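Local structure of L-ornithine 5-monooxygenase (Pseudomonas aeruginosa, 3S5W) at residues A[281-286]-A[420-424]; A[396-402]-A[411-415]. The protein hydroxylates the side-chain nitrogen of L-ornithine using FAD, NADPH and O2, the first step toward the hydroxamate groups of the siderophore pyoverdin. All blocks are in the same frame, centred on the assembly; numbering follows the deposited sequence.

Interaction 1: A[281-286]-A[420-424]; sequences FTDLIY and ASHGL
The backbone of Ser421 comes hard up against the helix at Tyr286, with the carbonyl O of Ser421 3.2 Å from Tyr286 CA. Although Tyr286 N is also near this oxygen, the angle is too poor for a bond, and the amide instead serves the helix through Thr282 O. Helix 279-287 thus meets the C-terminal end of the short helix 419-422 chiefly by packing. Gly423, the first residue beyond that short helix, turns the chain away with a positive phi of 107°. Having no side chain, it lets Ile285 lie close: CG2 of Ile285 is 3.3 Å from the carbonyl carbon of His422, while CD1 reaches over Gly423 CA. The ring of Phe281 offers the glycine its edge.

The contact lies behind the substrate and flavin sites and is joined to them along the chain. Asn274 to Phe277, which bind the substrate, lie just ahead of helix 279-287, and Phe281 packs on Val276, its side chain about 10 Å from the bound N5-hydroxyornithine; Thr427 to Leu429, which bind FAD, and the substrate-binding Ser430 follow a few residues after Leu424.

Tyr286 and His422 lie alongside each other and point the same way. With CG anti to the backbone N (chi1 -162°), the tyrosine sends CD2 over one face of the imidazole, 3.7 Å from His422 NE2, but the planes are inclined at 55°, an oblique pairing. Tyr400 supplies a ring stack for the histidine, and Ile396 O takes the Tyr286 hydroxyl. CG2 of Thr282 meets the imidazole at its edge, 3.5 Å from His422 ND1. On the other branch of the threonine, a water 3.0 Å from Thr282 OG1 links the helices, donating to the carbonyl O of His422 at 2.8 Å.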
loop_
_atom_site.group_PDB
_atom_site.type_symbol
_atom_site.label_atom_id
_atom_site.label_comp_id
_atom_site.label_asym_id
_atom_site.label_seq_id
_atom_site.Cartn_x
_atom_site.Cartn_y
_atom_site.Cartn_z
ATOM N N PHE A 281 -10.324 -17.844 -2.502
ATOM C CA PHE A 281 -8.955 -18.236 -2.282
ATOM C C PHE A 281 -8.521 -17.952 -0.830
ATOM O O PHE A 281 -7.613 -18.605 -0.336
ATOM C CB PHE A 281 -8.002 -17.545 -3.256
ATOM C CG PHE A 281 -6.615 -18.111 -3.221
ATOM C CD1 PHE A 281 -6.308 -19.264 -3.946
ATOM C CD2 PHE A 281 -5.615 -17.498 -2.462
ATOM C CE1 PHE A 281 -5.011 -19.821 -3.914
ATOM C CE2 PHE A 281 -4.299 -18.045 -2.416
ATOM C CZ PHE A 281 -4.005 -19.212 -3.149
ATOM N N THR A 282 -9.143 -16.973 -0.172
ATOM C CA THR A 282 -8.730 -16.621 1.211
ATOM C C THR A 282 -8.896 -17.859 2.104
ATOM O O THR A 282 -7.969 -18.235 2.837
ATOM C CB THR A 282 -9.484 -15.397 1.766
ATOM O OG1 THR A 282 -9.324 -14.291 0.868
ATOM C CG2 THR A 282 -8.951 -14.984 3.203
ATOM N N ASP A 283 -10.063 -18.493 2.008
ATOM C CA ASP A 283 -10.395 -19.710 2.776
ATOM C C ASP A 283 -9.450 -20.843 2.432
ATOM O O ASP A 283 -8.977 -21.584 3.317
ATOM C CB ASP A 283 -11.832 -20.157 2.478
ATOM C CG ASP A 283 -12.869 -19.353 3.232
ATOM O OD1 ASP A 283 -14.029 -19.322 2.770
ATOM O OD2 ASP A 283 -12.547 -18.748 4.291
ATOM N N LEU A 284 -9.148 -20.972 1.137
ATOM C CA LEU A 284 -8.305 -22.047 0.660
ATOM C C LEU A 284 -6.877 -21.953 1.238
ATOM O O LEU A 284 -6.385 -22.910 1.814
ATOM C CB LEU A 284 -8.285 -22.048 -0.877
ATOM C CG LEU A 284 -7.563 -23.170 -1.646
ATOM C CD1 LEU A 284 -6.071 -22.988 -1.676
ATOM C CD2 LEU A 284 -7.949 -24.558 -1.110
ATOM N N ILE A 285 -6.216 -20.809 1.067
ATOM C CA ILE A 285 -4.854 -20.678 1.570
ATOM C C ILE A 285 -4.789 -20.789 3.103
ATOM O O ILE A 285 -3.883 -21.438 3.644
ATOM C CB ILE A 285 -4.099 -19.421 1.025
ATOM C CG1 ILE A 285 -2.596 -19.499 1.381
ATOM C CG2 ILE A 285 -4.783 -18.109 1.453
ATOM C CD1 ILE A 285 -1.694 -18.549 0.572
ATOM N N TYR A 286 -5.763 -20.181 3.780
ATOM C CA TYR A 286 -5.841 -20.287 5.239
ATOM C C TYR A 286 -5.957 -21.747 5.744
ATOM O O TYR A 286 -5.367 -22.099 6.759
ATOM C CB TYR A 286 -6.981 -19.454 5.799
ATOM C CG TYR A 286 -6.763 -19.219 7.281
ATOM C CD1 TYR A 286 -7.326 -20.086 8.242
ATOM C CD2 TYR A 286 -5.926 -18.181 7.723
ATOM C CE1 TYR A 286 -7.085 -19.889 9.612
ATOM C CE2 TYR A 286 -5.683 -17.979 9.084
ATOM C CZ TYR A 286 -6.264 -18.838 10.021
ATOM O OH TYR A 286 -6.016 -18.623 11.368
ATOM N N ALA A 420 0.823 -14.060 4.390
ATOM C CA ALA A 420 1.317 -15.445 4.617
ATOM C C ALA A 420 0.200 -16.466 4.841
ATOM O O ALA A 420 0.318 -17.619 4.425
ATOM C CB ALA A 420 2.363 -15.506 5.763
ATOM N N SER A 421 -0.895 -16.039 5.447
ATOM C CA SER A 421 -1.996 -16.951 5.780
ATOM C C SER A 421 -3.272 -16.756 4.958
ATOM O O SER A 421 -4.124 -17.646 4.899
ATOM C CB SER A 421 -2.342 -16.819 7.270
ATOM O OG SER A 421 -2.639 -15.474 7.639
ATOM N N HIS A 422 -3.452 -15.566 4.403
ATOM C CA HIS A 422 -4.725 -15.218 3.746
ATOM C C HIS A 422 -4.576 -14.937 2.245
ATOM O O HIS A 422 -5.572 -14.762 1.563
ATOM C CB HIS A 422 -5.336 -13.956 4.398
ATOM C CG HIS A 422 -5.836 -14.181 5.787
ATOM N ND1 HIS A 422 -7.181 -14.205 6.099
ATOM C CD2 HIS A 422 -5.173 -14.407 6.942
ATOM C CE1 HIS A 422 -7.319 -14.398 7.403
ATOM N NE2 HIS A 422 -6.116 -14.540 7.933
ATOM N N GLY A 423 -3.354 -14.852 1.749
ATOM C CA GLY A 423 -3.143 -14.858 0.317
ATOM C C GLY A 423 -2.751 -13.516 -0.266
ATOM O O GLY A 423 -2.674 -12.508 0.445
ATOM N N LEU A 424 -2.528 -13.512 -1.583
ATOM C CA LEU A 424 -2.034 -12.327 -2.291
ATOM C C LEU A 424 -3.011 -11.142 -2.332
ATOM O O LEU A 424 -2.592 -10.006 -2.609
ATOM C CB LEU A 424 -1.538 -12.715 -3.710
ATOM C CG LEU A 424 -0.219 -13.501 -3.662
ATOM C CD1 LEU A 424 -0.003 -14.283 -4.947
ATOM C CD2 LEU A 424 0.963 -12.613 -3.441
HETATM O O HOH W 1 -7.001 -12.412 1.254
#

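Interaction 2: A[396-402]-A[411-415]; sequences IGRDYRL and AIYAQ. With PO4 (phosphate ion), chain G.
Leu402 and Ile412 meet obliquely at the apolar centre, with Leu402 CD1 4.1 Å from Ile412 CG2. The other leucine methyl, CD2, rests against the CB of Ala414, and Ile396 brings its CD1 to the same alanine at the margin of the cluster.

Beside this cluster the two backbones join. Ala414 N donates to Tyr400 O, and Leu402 N donates to Ile412 O at 2.9 Å; both bonds are nearly straight. A second bond between Leu402 and Ile412 is replaced by a water, which accepts from Ile412 N and donates to Leu402 O. The same water also accepts from Arg401 NE, so it fixes the start of the guanidinium as well.

Arg401 runs out past Tyr413, its CB 3.8 Å from Tyr413 CE2. CG, anti to the backbone N (chi1 -171°), lies over one face of the phenol. That ring takes Asp399 O at its edge, 3.4 Å from Tyr413 CD2, while its hydroxyl is bonded to Ser442. The extended chain carries the guanidinium on to Ala411, whose CB covers one face 3.5 Å from Arg401 NE, and to a phosphate.

At the polar rim Arg401 grips this phosphate, probably from the crystallisation liquor, with two bonds, Arg401 NH1 to O1 at 2.8 Å and Arg401 NH2 to O2 at 2.9 Å, and His446 ND1 adds another. Behind the arginine, Asp399 OD2 is hydrogen-bonded to the same Ser442 hydroxyl as Tyr413, and OD1 takes a weak bond from Arg401 N, at the close of a type I turn from Gly397 to Tyr400.

Arg401 and Tyr413 form a non-hydrogen-bonded antiparallel pair, a single bridge laid against strand 411-414, which on its other neighbour, strand 183-186, runs parallel in the sheet of the Rossmann-like FAD-binding domain.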
loop_
_atom_site.group_PDB
_atom_site.type_symbol
_atom_site.label_atom_id
_atom_site.label_comp_id
_atom_site.label_asym_id
_atom_site.label_seq_id
_atom_site.Cartn_x
_atom_site.Cartn_y
_atom_site.Cartn_z
ATOM N N ILE A 396 -2.391 -14.850 13.516
ATOM C CA ILE A 396 -3.701 -14.212 13.276
ATOM C C ILE A 396 -4.835 -15.216 12.919
ATOM O O ILE A 396 -4.604 -16.219 12.208
ATOM C CB ILE A 396 -3.524 -13.148 12.140
ATOM C CG1 ILE A 396 -4.665 -12.132 12.129
ATOM C CG2 ILE A 396 -3.345 -13.828 10.779
ATOM C CD1 ILE A 396 -4.355 -10.911 11.251
ATOM N N GLY A 397 -6.049 -14.943 13.396
ATOM C CA GLY A 397 -7.197 -15.802 13.119
ATOM C C GLY A 397 -7.705 -15.614 11.686
ATOM O O GLY A 397 -7.329 -14.656 11.004
ATOM N N ARG A 398 -8.568 -16.517 11.240
ATOM C CA ARG A 398 -9.268 -16.360 9.955
ATOM C C ARG A 398 -9.950 -14.989 9.878
ATOM O O ARG A 398 -9.859 -14.306 8.845
ATOM C CB ARG A 398 -10.301 -17.470 9.767
ATOM C CG ARG A 398 -11.127 -17.394 8.456
ATOM C CD ARG A 398 -10.247 -17.323 7.179
ATOM N NE ARG A 398 -11.065 -17.086 5.979
ATOM C CZ ARG A 398 -11.520 -15.885 5.585
ATOM N NH1 ARG A 398 -11.200 -14.775 6.257
ATOM N NH2 ARG A 398 -12.248 -15.775 4.471
ATOM N N ASP A 399 -10.593 -14.581 10.983
ATOM C CA ASP A 399 -11.289 -13.283 11.065
ATOM C C ASP A 399 -10.391 -12.042 11.293
ATOM O O ASP A 399 -10.890 -10.957 11.603
ATOM C CB ASP A 399 -12.409 -13.348 12.126
ATOM C CG ASP A 399 -11.857 -13.535 13.557
ATOM O OD1 ASP A 399 -10.644 -13.801 13.694
ATOM O OD2 ASP A 399 -12.647 -13.417 14.517
ATOM N N TYR A 400 -9.083 -12.216 11.137
ATOM C CA TYR A 400 -8.072 -11.152 11.205
ATOM C C TYR A 400 -7.784 -10.674 12.648
ATOM O O TYR A 400 -7.129 -9.674 12.844
ATOM C CB TYR A 400 -8.409 -9.964 10.278
ATOM C CG TYR A 400 -8.551 -10.407 8.842
ATOM C CD1 TYR A 400 -7.415 -10.528 8.021
ATOM C CD2 TYR A 400 -9.810 -10.734 8.310
ATOM C CE1 TYR A 400 -7.521 -10.961 6.673
ATOM C CE2 TYR A 400 -9.931 -11.166 6.961
ATOM C CZ TYR A 400 -8.762 -11.270 6.160
ATOM O OH TYR A 400 -8.845 -11.686 4.844
ATOM N N ARG A 401 -8.239 -11.452 13.623
ATOM C CA ARG A 401 -8.029 -11.129 15.033
ATOM C C ARG A 401 -6.726 -11.752 15.524
ATOM O O ARG A 401 -6.477 -12.950 15.301
ATOM C CB ARG A 401 -9.218 -11.646 15.847
ATOM C CG ARG A 401 -9.178 -11.158 17.267
ATOM C CD ARG A 401 -10.487 -11.390 17.903
ATOM N NE ARG A 401 -10.362 -11.242 19.341
ATOM C CZ ARG A 401 -11.335 -11.538 20.188
ATOM N NH1 ARG A 401 -12.497 -11.998 19.722
ATOM N NH2 ARG A 401 -11.147 -11.361 21.496
ATOM N N LEU A 402 -5.884 -10.916 16.145
ATOM C CA LEU A 402 -4.625 -11.329 16.767
ATOM C C LEU A 402 -4.944 -12.218 17.959
ATOM O O LEU A 402 -5.758 -11.845 18.798
ATOM C CB LEU A 402 -3.811 -10.109 17.260
ATOM C CG LEU A 402 -3.367 -9.018 16.279
ATOM C CD1 LEU A 402 -2.150 -8.238 16.798
ATOM C CD2 LEU A 402 -3.047 -9.635 14.936
ATOM N N ALA A 411 -10.457 -7.124 21.801
ATOM C CA ALA A 411 -10.213 -7.691 20.468
ATOM C C ALA A 411 -9.327 -6.722 19.688
ATOM O O ALA A 411 -9.608 -5.520 19.652
ATOM C CB ALA A 411 -11.548 -7.931 19.747
ATOM N N ILE A 412 -8.245 -7.243 19.106
ATOM C CA ILE A 412 -7.362 -6.467 18.234
ATOM C C ILE A 412 -7.326 -7.127 16.841
ATOM O O ILE A 412 -7.023 -8.312 16.721
ATOM C CB ILE A 412 -5.936 -6.396 18.798
ATOM C CG1 ILE A 412 -5.974 -5.859 20.261
ATOM C CG2 ILE A 412 -5.029 -5.546 17.875
ATOM C CD1 ILE A 412 -4.738 -6.138 21.045
ATOM N N TYR A 413 -7.656 -6.349 15.816
ATOM C CA TYR A 413 -7.640 -6.845 14.429
ATOM C C TYR A 413 -6.541 -6.110 13.661
ATOM O O TYR A 413 -6.171 -4.987 14.013
ATOM C CB TYR A 413 -9.002 -6.591 13.779
ATOM C CG TYR A 413 -10.160 -7.278 14.456
ATOM C CD1 TYR A 413 -10.811 -6.693 15.551
ATOM C CD2 TYR A 413 -10.635 -8.502 13.995
ATOM C CE1 TYR A 413 -11.899 -7.328 16.174
ATOM C CE2 TYR A 413 -11.728 -9.130 14.604
ATOM C CZ TYR A 413 -12.350 -8.529 15.704
ATOM O OH TYR A 413 -13.423 -9.156 16.319
ATOM N N ALA A 414 -6.009 -6.744 12.612
ATOM C CA ALA A 414 -5.028 -6.096 11.754
ATOM C C ALA A 414 -5.378 -6.372 10.293
ATOM O O ALA A 414 -5.785 -7.464 9.980
ATOM C CB ALA A 414 -3.633 -6.589 12.075
ATOM N N GLN A 415 -5.197 -5.374 9.422
ATOM C CA GLN A 415 -5.527 -5.526 8.007
ATOM C C GLN A 415 -4.278 -5.254 7.199
ATOM O O GLN A 415 -3.639 -4.213 7.387
ATOM C CB GLN A 415 -6.629 -4.533 7.608
ATOM C CG GLN A 415 -7.950 -4.790 8.299
ATOM C CD GLN A 415 -9.105 -4.173 7.542
ATOM O OE1 GLN A 415 -9.431 -4.614 6.438
ATOM N NE2 GLN A 415 -9.726 -3.136 8.121
HETATM P P PO4 G . -13.745 -13.180 22.975
HETATM O O1 PO4 G . -14.375 -12.526 21.756
HETATM O O2 PO4 G . -12.855 -12.176 23.684
HETATM O O3 PO4 G . -14.846 -13.647 23.896
HETATM O O4 PO4 G . -12.917 -14.382 22.565
HETATM O O HOH W 2 -7.615 -9.962 19.885
#

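Read from the N terminus, the first of the four segments lies on helix 279-287; the chain then passes through the NADPH-binding sheet's last strands before reaching 396-402. Interaction 2 closes a short loop there, joining 396-402 to strand 411-414 across only eight intervening residues. Helix 419-422 follows at once, and interaction 1 brings it back to helix 279-287, closing a loop more than 130 residues long in which interaction 2 is wholly nested. Their centres are 14 Å apart, yet they touch: Asp283 OD2 forms a 2.8 Å salt bridge with Arg398 NE, and Arg398 also pairs with Glu438 of helix 432-447. Helix, turn, FAD-side strand and C-terminal helix are thereby tied together.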